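Side-chain contacts in glycoside Hydrolase (PDB 5TA0), which probably hydrolyses agarose, and is seen here as a point variant, probably made inactive, with neoagarooctaose in its glycan pocket: residues A[62-66]-A[67-71]; A[203-206]-A[207-210]; A[451-454]-A[455-459]. One frame throughout, in Å; residues are numbered along the deposited sequence.

All three contacts are local, and each lies within one unbroken run of chain. From the N terminus, interaction 1 (62-71) comes first. It closes the loop that leaves strand 50-51 and starts helix 69-76 of the alpha/beta barrel. Interaction 2 (203-210) follows, where the chain leaves barrel strand 197-199 and forms a short helix beside the bound glycan. Interaction 3 (451-459) lies in the beta-sandwich region and closes the turn between strands 444-451 and 457-464. The contacts run in series, with no nesting or crossing. They lie far apart in the fold, and none touches another.

Interaction 1 (A[62-66]-A[67-71]); sequences SANKI and ADLRD
Leu69 packs back on Ile66 and Asn64, the residues of the loop that leads into its helix. Its CB lies 4.1 Å from the carbonyl O of Ile66. From there CG runs anti to the backbone N (chi1 -174°), and this carries the two methyls back to the loop. They part at CG, each with its own neighbour. CD1 takes the apolar side, 4.1 Å from Ile66 CB and equally close to Ile66 CD1. CD2 turns to Asn64 and lies 3.8 Å from ND2. Both partner side chains meet Leu69 at about a right angle.

The contact of CD2 with the amide is van der Waals only. The polar atoms of Asn64 are engaged elsewhere: OD1 accepts from Lys374, and ND2 donates to Tyr59 O. These bonds probably hold the amide in its rotation, so Leu69 rests on a group that already has partners. Tyr407 of strand 405-407 adds cover, touching both Ile66 and Leu69.

One residue before the helix, Asp68 turns its carboxylate to the first turn. OD1 accepts from Asp71 N at 3.1 Å, with an N-H...O angle of 159°. The N-H comes from well above the carboxylate plane. Asp68 is thus the N-cap of helix 69-76, the helix that follows strand 50-51 in the alpha/beta barrel.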
loop_
_atom_site.group_PDB
_atom_site.type_symbol
_atom_site.label_atom_id
_atom_site.label_comp_id
_atom_site.label_asym_id
_atom_site.label_seq_id
_atom_site.Cartn_x
_atom_site.Cartn_y
_atom_site.Cartn_z
ATOM N N SER A 62 -17.237 13.619 20.080
ATOM C CA SER A 62 -17.905 14.921 20.107
ATOM C C SER A 62 -18.179 15.442 18.708
ATOM O O SER A 62 -17.454 15.104 17.755
ATOM C CB SER A 62 -17.089 15.938 20.891
ATOM O OG SER A 62 -15.852 16.215 20.277
ATOM N N ALA A 63 -19.247 16.239 18.605
ATOM C CA ALA A 63 -19.595 17.018 17.424
ATOM C C ALA A 63 -19.993 16.185 16.218
ATOM O O ALA A 63 -19.978 16.714 15.106
ATOM C CB ALA A 63 -18.473 17.972 17.065
ATOM N N ASN A 64 -20.395 14.936 16.422
ATOM C CA ASN A 64 -20.798 14.043 15.341
ATOM C C ASN A 64 -22.307 13.803 15.318
ATOM O O ASN A 64 -22.931 13.649 16.375
ATOM C CB ASN A 64 -20.071 12.700 15.470
ATOM C CG ASN A 64 -18.563 12.864 15.562
ATOM O OD1 ASN A 64 -17.978 13.680 14.871
ATOM N ND2 ASN A 64 -17.922 12.090 16.434
ATOM N N LYS A 65 -22.891 13.759 14.124
ATOM C CA LYS A 65 -24.328 13.450 13.991
ATOM C C LYS A 65 -24.662 12.089 14.602
ATOM O O LYS A 65 -25.671 11.951 15.299
ATOM C CB LYS A 65 -24.742 13.468 12.533
ATOM C CG LYS A 65 -26.247 13.360 12.314
ATOM C CD LYS A 65 -26.710 14.076 11.043
ATOM C CE LYS A 65 -26.436 15.584 11.050
ATOM N NZ LYS A 65 -26.669 16.269 12.363
ATOM N N ILE A 66 -23.818 11.090 14.334
ATOM C CA ILE A 66 -23.978 9.739 14.882
ATOM C C ILE A 66 -23.410 9.696 16.310
ATOM O O ILE A 66 -22.238 10.012 16.554
ATOM C CB ILE A 66 -23.313 8.678 13.965
ATOM C CG1 ILE A 66 -23.969 8.680 12.575
ATOM C CG2 ILE A 66 -23.423 7.295 14.593
ATOM C CD1 ILE A 66 -23.309 7.754 11.585
ATOM N N ALA A 67 -24.263 9.310 17.266
ATOM C CA ALA A 67 -23.919 9.356 18.674
ATOM C C ALA A 67 -22.840 8.332 19.026
ATOM O O ALA A 67 -21.883 8.670 19.719
ATOM C CB ALA A 67 -25.146 9.115 19.539
ATOM N N ASP A 68 -23.014 7.109 18.535
ATOM C CA ASP A 68 -22.003 6.056 18.715
ATOM C C ASP A 68 -21.348 5.777 17.363
ATOM O O ASP A 68 -21.689 4.833 16.652
ATOM C CB ASP A 68 -22.582 4.788 19.345
ATOM C CG ASP A 68 -21.500 3.809 19.785
ATOM O OD1 ASP A 68 -20.325 3.974 19.390
ATOM O OD2 ASP A 68 -21.814 2.853 20.533
ATOM N N LEU A 69 -20.374 6.621 17.042
ATOM C CA LEU A 69 -19.717 6.558 15.753
ATOM C C LEU A 69 -18.778 5.345 15.625
ATOM O O LEU A 69 -18.665 4.768 14.545
ATOM C CB LEU A 69 -18.979 7.852 15.457
ATOM C CG LEU A 69 -18.369 7.959 14.057
ATOM C CD1 LEU A 69 -19.431 7.959 12.961
ATOM C CD2 LEU A 69 -17.530 9.217 13.980
ATOM N N ARG A 70 -18.120 4.946 16.714
ATOM C CA ARG A 70 -17.331 3.697 16.677
ATOM C C ARG A 70 -18.188 2.496 16.275
ATOM O O ARG A 70 -17.766 1.644 15.500
ATOM C CB ARG A 70 -16.667 3.386 18.004
ATOM C CG ARG A 70 -15.548 4.306 18.393
ATOM C CD ARG A 70 -14.894 3.844 19.695
ATOM N NE ARG A 70 -13.965 4.854 20.201
ATOM C CZ ARG A 70 -14.296 5.954 20.862
ATOM N NH1 ARG A 70 -15.577 6.201 21.149
ATOM N NH2 ARG A 70 -13.362 6.819 21.248
ATOM N N ASP A 71 -19.396 2.390 16.841
ATOM C CA ASP A 71 -20.253 1.264 16.506
ATOM C C ASP A 71 -20.639 1.252 15.031
ATOM O O ASP A 71 -20.763 0.189 14.414
ATOM C CB ASP A 71 -21.515 1.258 17.370
ATOM C CG ASP A 71 -22.363 0.023 17.135
ATOM O OD1 ASP A 71 -21.887 -1.081 17.426
ATOM O OD2 ASP A 71 -23.462 0.157 16.572
#

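Interaction 2 (A[203-206]-A[207-210]); sequences EPLW and DIYD. With AAL (3,6-anhydro-alpha-L-galactopyranose), chain C; GAL (beta-D-galactopyranose), chain B; GAL (beta-D-galactopyranose), chain D.
Trp206 and Asp210 meet on a short helix that ends in a wider pi-type turn, in the glycan pocket. Residues 207 to 210 follow 203 to 206 by one turn of the helix.

Asp207 comes first. A water lies 2.7 Å from Asp207 OD2 and also near Glu203 O. It can link the two, though it has more acceptors in reach than protons. OD1 of Asp207 pairs with Lys211.

Ile208 N donates to Pro204 O at 2.9 Å, an ordinary helical bond. Ile208 CG2 lies 4.2 Å from Leu205 CD2. Leu222 of helix 219-236 touches both of these residues and Pro204.

The turn over 207-210 is wider. Leu205 O takes two donors, Tyr209 N at 2.9 Å and Asp210 N at 3.1 Å. The Asp210 bond lies in the carbonyl plane, while Tyr209 N is tilted 31° from it. The bond from Asp210 N to Leu205 O spans five residues and makes the pi-type turn. Asp210 N also makes a weak bond to Trp206 O.

Asp210 closes the turn, its carboxylate paired with Arg263. Its CB lies 3.9 Å from Trp206 CE3, and its backbone C sits over one indole face, toward the rim. Trp206 has CG anti to the backbone N (chi1 176°), which swings the ring out to the sugars. The anhydrogalactose lies over the opposite face, offset toward the rim. Its C6 stands 3.4 Å above the indole plane, and its O3, also over that face, is 3.1 Å from Trp206 NE1.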
loop_
_atom_site.group_PDB
_atom_site.type_symbol
_atom_site.label_atom_id
_atom_site.label_comp_id
_atom_site.label_asym_id
_atom_site.label_seq_id
_atom_site.Cartn_x
_atom_site.Cartn_y
_atom_site.Cartn_z
ATOM N N GLU A 203 8.700 9.807 5.980
ATOM C CA GLU A 203 9.090 10.593 4.792
ATOM C C GLU A 203 10.353 11.440 4.999
ATOM O O GLU A 203 10.372 12.658 4.791
ATOM C CB GLU A 203 7.902 11.453 4.352
ATOM C CG GLU A 203 6.685 10.609 3.990
ATOM C CD GLU A 203 5.548 11.347 3.335
ATOM O OE1 GLU A 203 5.496 12.582 3.459
ATOM O OE2 GLU A 203 4.680 10.644 2.753
ATOM N N PRO A 204 11.456 10.782 5.382
ATOM C CA PRO A 204 12.634 11.538 5.772
ATOM C C PRO A 204 13.376 12.248 4.657
ATOM O O PRO A 204 13.900 13.338 4.895
ATOM C CB PRO A 204 13.515 10.499 6.459
ATOM C CG PRO A 204 13.125 9.190 5.808
ATOM C CD PRO A 204 11.628 9.338 5.617
ATOM N N LEU A 205 13.473 11.639 3.481
ATOM C CA LEU A 205 14.172 12.266 2.361
ATOM C C LEU A 205 13.417 13.423 1.770
ATOM O O LEU A 205 14.046 14.313 1.204
ATOM C CB LEU A 205 14.617 11.259 1.296
ATOM C CG LEU A 205 15.667 10.256 1.814
ATOM C CD1 LEU A 205 16.094 9.343 0.676
ATOM C CD2 LEU A 205 16.893 10.923 2.439
ATOM N N TRP A 206 12.103 13.473 1.948
ATOM C CA TRP A 206 11.363 14.679 1.629
ATOM C C TRP A 206 11.947 15.863 2.413
ATOM O O TRP A 206 12.287 16.902 1.828
ATOM C CB TRP A 206 9.867 14.517 1.898
ATOM C CG TRP A 206 9.110 15.787 1.660
ATOM C CD1 TRP A 206 8.591 16.602 2.598
ATOM C CD2 TRP A 206 8.852 16.413 0.393
ATOM N NE1 TRP A 206 8.016 17.707 2.009
ATOM C CE2 TRP A 206 8.177 17.624 0.658
ATOM C CE3 TRP A 206 9.169 16.092 -0.933
ATOM C CZ2 TRP A 206 7.778 18.503 -0.373
ATOM C CZ3 TRP A 206 8.755 16.966 -1.957
ATOM C CH2 TRP A 206 8.074 18.143 -1.665
ATOM N N ASP A 207 12.078 15.721 3.731
ATOM C CA ASP A 207 12.640 16.824 4.528
ATOM C C ASP A 207 14.141 17.029 4.315
ATOM O O ASP A 207 14.612 18.172 4.311
ATOM C CB ASP A 207 12.350 16.612 6.018
ATOM C CG ASP A 207 11.023 17.174 6.441
ATOM O OD1 ASP A 207 11.003 18.298 6.961
ATOM O OD2 ASP A 207 10.008 16.517 6.300
ATOM N N ILE A 208 14.906 15.959 4.187
ATOM C CA ILE A 208 16.367 16.052 4.080
ATOM C C ILE A 208 16.814 16.601 2.731
ATOM O O ILE A 208 17.786 17.374 2.675
ATOM C CB ILE A 208 17.035 14.679 4.356
ATOM C CG1 ILE A 208 16.961 14.397 5.840
ATOM C CG2 ILE A 208 18.468 14.569 3.826
ATOM C CD1 ILE A 208 17.248 12.955 6.207
ATOM N N TYR A 209 16.152 16.191 1.659
ATOM C CA TYR A 209 16.684 16.388 0.308
ATOM C C TYR A 209 15.773 17.071 -0.678
ATOM O O TYR A 209 16.255 17.882 -1.471
ATOM C CB TYR A 209 17.131 15.051 -0.300
ATOM C CG TYR A 209 18.327 15.256 -1.158
ATOM C CD1 TYR A 209 18.213 15.591 -2.507
ATOM C CD2 TYR A 209 19.594 15.222 -0.583
ATOM C CE1 TYR A 209 19.352 15.847 -3.278
ATOM C CE2 TYR A 209 20.714 15.456 -1.324
ATOM C CZ TYR A 209 20.601 15.774 -2.645
ATOM O OH TYR A 209 21.763 15.988 -3.336
ATOM N N ASP A 210 14.479 16.736 -0.684
ATOM C CA ASP A 210 13.613 17.074 -1.832
ATOM C C ASP A 210 12.702 18.260 -1.663
ATOM O O ASP A 210 12.330 18.868 -2.675
ATOM C CB ASP A 210 12.785 15.841 -2.234
ATOM C CG ASP A 210 13.659 14.676 -2.577
ATOM O OD1 ASP A 210 14.712 14.860 -3.210
ATOM O OD2 ASP A 210 13.303 13.527 -2.224
HETATM C C1 AAL C . 4.045 17.288 -0.464
HETATM C C2 AAL C . 3.330 17.903 0.739
HETATM C C3 AAL C . 3.584 17.024 1.937
HETATM C C4 AAL C . 3.063 15.633 1.708
HETATM C C5 AAL C . 4.106 15.155 0.740
HETATM C C6 AAL C . 5.380 15.595 1.420
HETATM O O2 AAL C . 1.919 17.998 0.504
HETATM O O3 AAL C . 5.005 16.830 2.072
HETATM O O4 AAL C . 3.186 14.905 2.909
HETATM O O5 AAL C . 3.896 15.858 -0.488
HETATM C C1 GAL B . 1.934 14.435 3.413
HETATM C C2 GAL B . 2.318 13.752 4.716
HETATM C C3 GAL B . 1.164 13.554 5.682
HETATM C C4 GAL B . 0.141 14.684 5.636
HETATM C C5 GAL B . -0.211 15.096 4.233
HETATM C C6 GAL B . -1.213 16.260 4.123
HETATM O O2 GAL B . 2.854 12.467 4.438
HETATM O O3 GAL B . 1.811 13.528 6.964
HETATM O O4 GAL B . 0.697 15.808 6.343
HETATM O O5 GAL B . 1.015 15.510 3.632
HETATM O O6 GAL B . -2.505 15.954 4.678
HETATM C C1 GAL D . 4.609 19.464 -4.818
HETATM C C2 GAL D . 3.792 19.214 -3.568
HETATM C C3 GAL D . 4.435 18.149 -2.685
HETATM C C4 GAL D . 4.784 16.911 -3.500
HETATM C C5 GAL D . 5.626 17.314 -4.703
HETATM C C6 GAL D . 6.062 16.111 -5.516
HETATM O O1 GAL D . 3.947 20.375 -5.716
HETATM O O2 GAL D . 3.676 20.404 -2.791
HETATM O O3 GAL D . 3.494 17.888 -1.638
HETATM O O4 GAL D . 3.596 16.253 -3.966
HETATM O O5 GAL D . 4.846 18.220 -5.497
HETATM O O6 GAL D . 6.879 16.531 -6.610
HETATM O O HOH W 1 8.638 14.255 6.497
#

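Interaction 3 (A[451-454]-A[455-459]); sequences NLDF and KPVDL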
loop_
_atom_site.group_PDB
_atom_site.type_symbol
_atom_site.label_atom_id
_atom_site.label_comp_id
_atom_site.label_asym_id
_atom_site.label_seq_id
_atom_site.Cartn_x
_atom_site.Cartn_y
_atom_site.Cartn_z
ATOM N N ASN A 451 -11.415 -1.069 -12.903
ATOM C CA ASN A 451 -11.054 -0.538 -14.207
ATOM C C ASN A 451 -9.914 0.469 -14.078
ATOM O O ASN A 451 -10.072 1.471 -13.407
ATOM C CB ASN A 451 -12.311 0.128 -14.794
ATOM C CG ASN A 451 -12.145 0.550 -16.241
ATOM O OD1 ASN A 451 -11.159 0.216 -16.915
ATOM N ND2 ASN A 451 -13.149 1.319 -16.727
ATOM N N LEU A 452 -8.800 0.194 -14.744
ATOM C CA LEU A 452 -7.677 1.119 -14.909
ATOM C C LEU A 452 -7.803 1.994 -16.165
ATOM O O LEU A 452 -7.046 2.950 -16.315
ATOM C CB LEU A 452 -6.355 0.357 -14.971
ATOM C CG LEU A 452 -5.936 -0.334 -13.668
ATOM C CD1 LEU A 452 -4.825 -1.318 -13.973
ATOM C CD2 LEU A 452 -5.491 0.669 -12.587
ATOM N N ASP A 453 -8.754 1.685 -17.051
ATOM C CA ASP A 453 -8.950 2.486 -18.265
ATOM C C ASP A 453 -9.759 3.748 -17.941
ATOM O O ASP A 453 -10.436 3.850 -16.918
ATOM C CB ASP A 453 -9.638 1.635 -19.347
ATOM C CG ASP A 453 -9.340 2.098 -20.778
ATOM O OD1 ASP A 453 -8.681 3.146 -20.983
ATOM O OD2 ASP A 453 -9.790 1.365 -21.673
ATOM N N PHE A 454 -9.655 4.717 -18.855
ATOM C CA PHE A 454 -10.270 6.042 -18.738
ATOM C C PHE A 454 -11.539 6.173 -19.586
ATOM O O PHE A 454 -11.918 7.277 -20.012
ATOM C CB PHE A 454 -9.226 7.100 -19.087
ATOM C CG PHE A 454 -8.024 6.998 -18.224
ATOM C CD1 PHE A 454 -8.033 7.521 -16.945
ATOM C CD2 PHE A 454 -6.950 6.270 -18.637
ATOM C CE1 PHE A 454 -6.936 7.380 -16.117
ATOM C CE2 PHE A 454 -5.859 6.109 -17.824
ATOM C CZ PHE A 454 -5.850 6.671 -16.561
ATOM N N LYS A 455 -12.215 5.050 -19.776
ATOM C CA LYS A 455 -13.521 4.990 -20.398
ATOM C C LYS A 455 -14.237 3.786 -19.819
ATOM O O LYS A 455 -13.586 2.921 -19.214
ATOM C CB LYS A 455 -13.402 4.832 -21.919
ATOM C CG LYS A 455 -12.614 3.631 -22.380
ATOM C CD LYS A 455 -12.568 3.571 -23.913
ATOM C CE LYS A 455 -11.811 2.346 -24.407
ATOM N NZ LYS A 455 -10.330 2.461 -24.295
ATOM N N PRO A 456 -15.558 3.707 -20.018
ATOM C CA PRO A 456 -16.298 2.521 -19.578
ATOM C C PRO A 456 -15.870 1.289 -20.354
ATOM O O PRO A 456 -15.415 1.415 -21.495
ATOM C CB PRO A 456 -17.754 2.887 -19.860
ATOM C CG PRO A 456 -17.769 4.387 -19.904
ATOM C CD PRO A 456 -16.473 4.759 -20.510
ATOM N N VAL A 457 -15.964 0.117 -19.721
ATOM C CA VAL A 457 -15.582 -1.146 -20.325
ATOM C C VAL A 457 -16.757 -2.117 -20.144
ATOM O O VAL A 457 -17.257 -2.340 -19.027
ATOM C CB VAL A 457 -14.279 -1.701 -19.698
ATOM C CG1 VAL A 457 -13.916 -3.056 -20.296
ATOM C CG2 VAL A 457 -13.134 -0.730 -19.903
ATOM N N ASP A 458 -17.216 -2.676 -21.265
ATOM C CA ASP A 458 -18.276 -3.660 -21.256
ATOM C C ASP A 458 -17.685 -5.034 -20.934
ATOM O O ASP A 458 -16.750 -5.489 -21.600
ATOM C CB ASP A 458 -18.956 -3.711 -22.634
ATOM C CG ASP A 458 -19.700 -2.439 -22.977
ATOM O OD1 ASP A 458 -20.212 -1.729 -22.082
ATOM O OD2 ASP A 458 -19.803 -2.157 -24.190
ATOM N N LEU A 459 -18.239 -5.668 -19.906
ATOM C CA LEU A 459 -17.751 -6.944 -19.430
ATOM C C LEU A 459 -18.742 -8.054 -19.721
ATOM O O LEU A 459 -19.957 -7.859 -19.563
ATOM C CB LEU A 459 -17.536 -6.914 -17.910
ATOM C CG LEU A 459 -16.727 -5.761 -17.330
ATOM C CD1 LEU A 459 -16.698 -5.848 -15.816
ATOM C CD2 LEU A 459 -15.329 -5.724 -17.905
#
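The chain turns back on itself between strands 444-451 and 457-464, bringing the CA atoms of Asn451 and Val457 to 7.6 Å. The two strands are not neighbours in the sheet, so this is a connecting turn and not a hairpin.

Asn451 spans the turn. Its ND2 donates to Lys455 O at 3.0 Å, nearly in its own amide plane and fairly straight at 155°. ND2 also donates to Glu504 O. The other end of the amide, OD1, accepts from Asp453 N at 2.8 Å, which makes an Asx turn. This donor stands above the carbonyl plane, not on a lone pair. Val457 CG2 packs against the same amide, 3.7 Å from OD1. The buried amide thus has polar partners at both ends.

Asp453 uses both carboxylate oxygens. OD1 accepts from Phe454 N at 2.8 Å. OD2 forms a salt bridge with Lys455 NZ at 2.9 Å, met on the syn side. The lysine starts with CG between its backbone N and carbonyl carbon (chi1 57°). It runs extended and then bends at the last torsion (chi4 -76°), which curls NZ back to the carboxylate. With an alanine here, in place of Asp453, Lys455 NZ would probably lose its charged mate and be set free to swing, and Phe454 N would lose its acceptor.

The chemistry divides by depth. The neutral amide braces the buried side of the turn, and the ion pair sits nearer the surface, where solvent would probably weaken it.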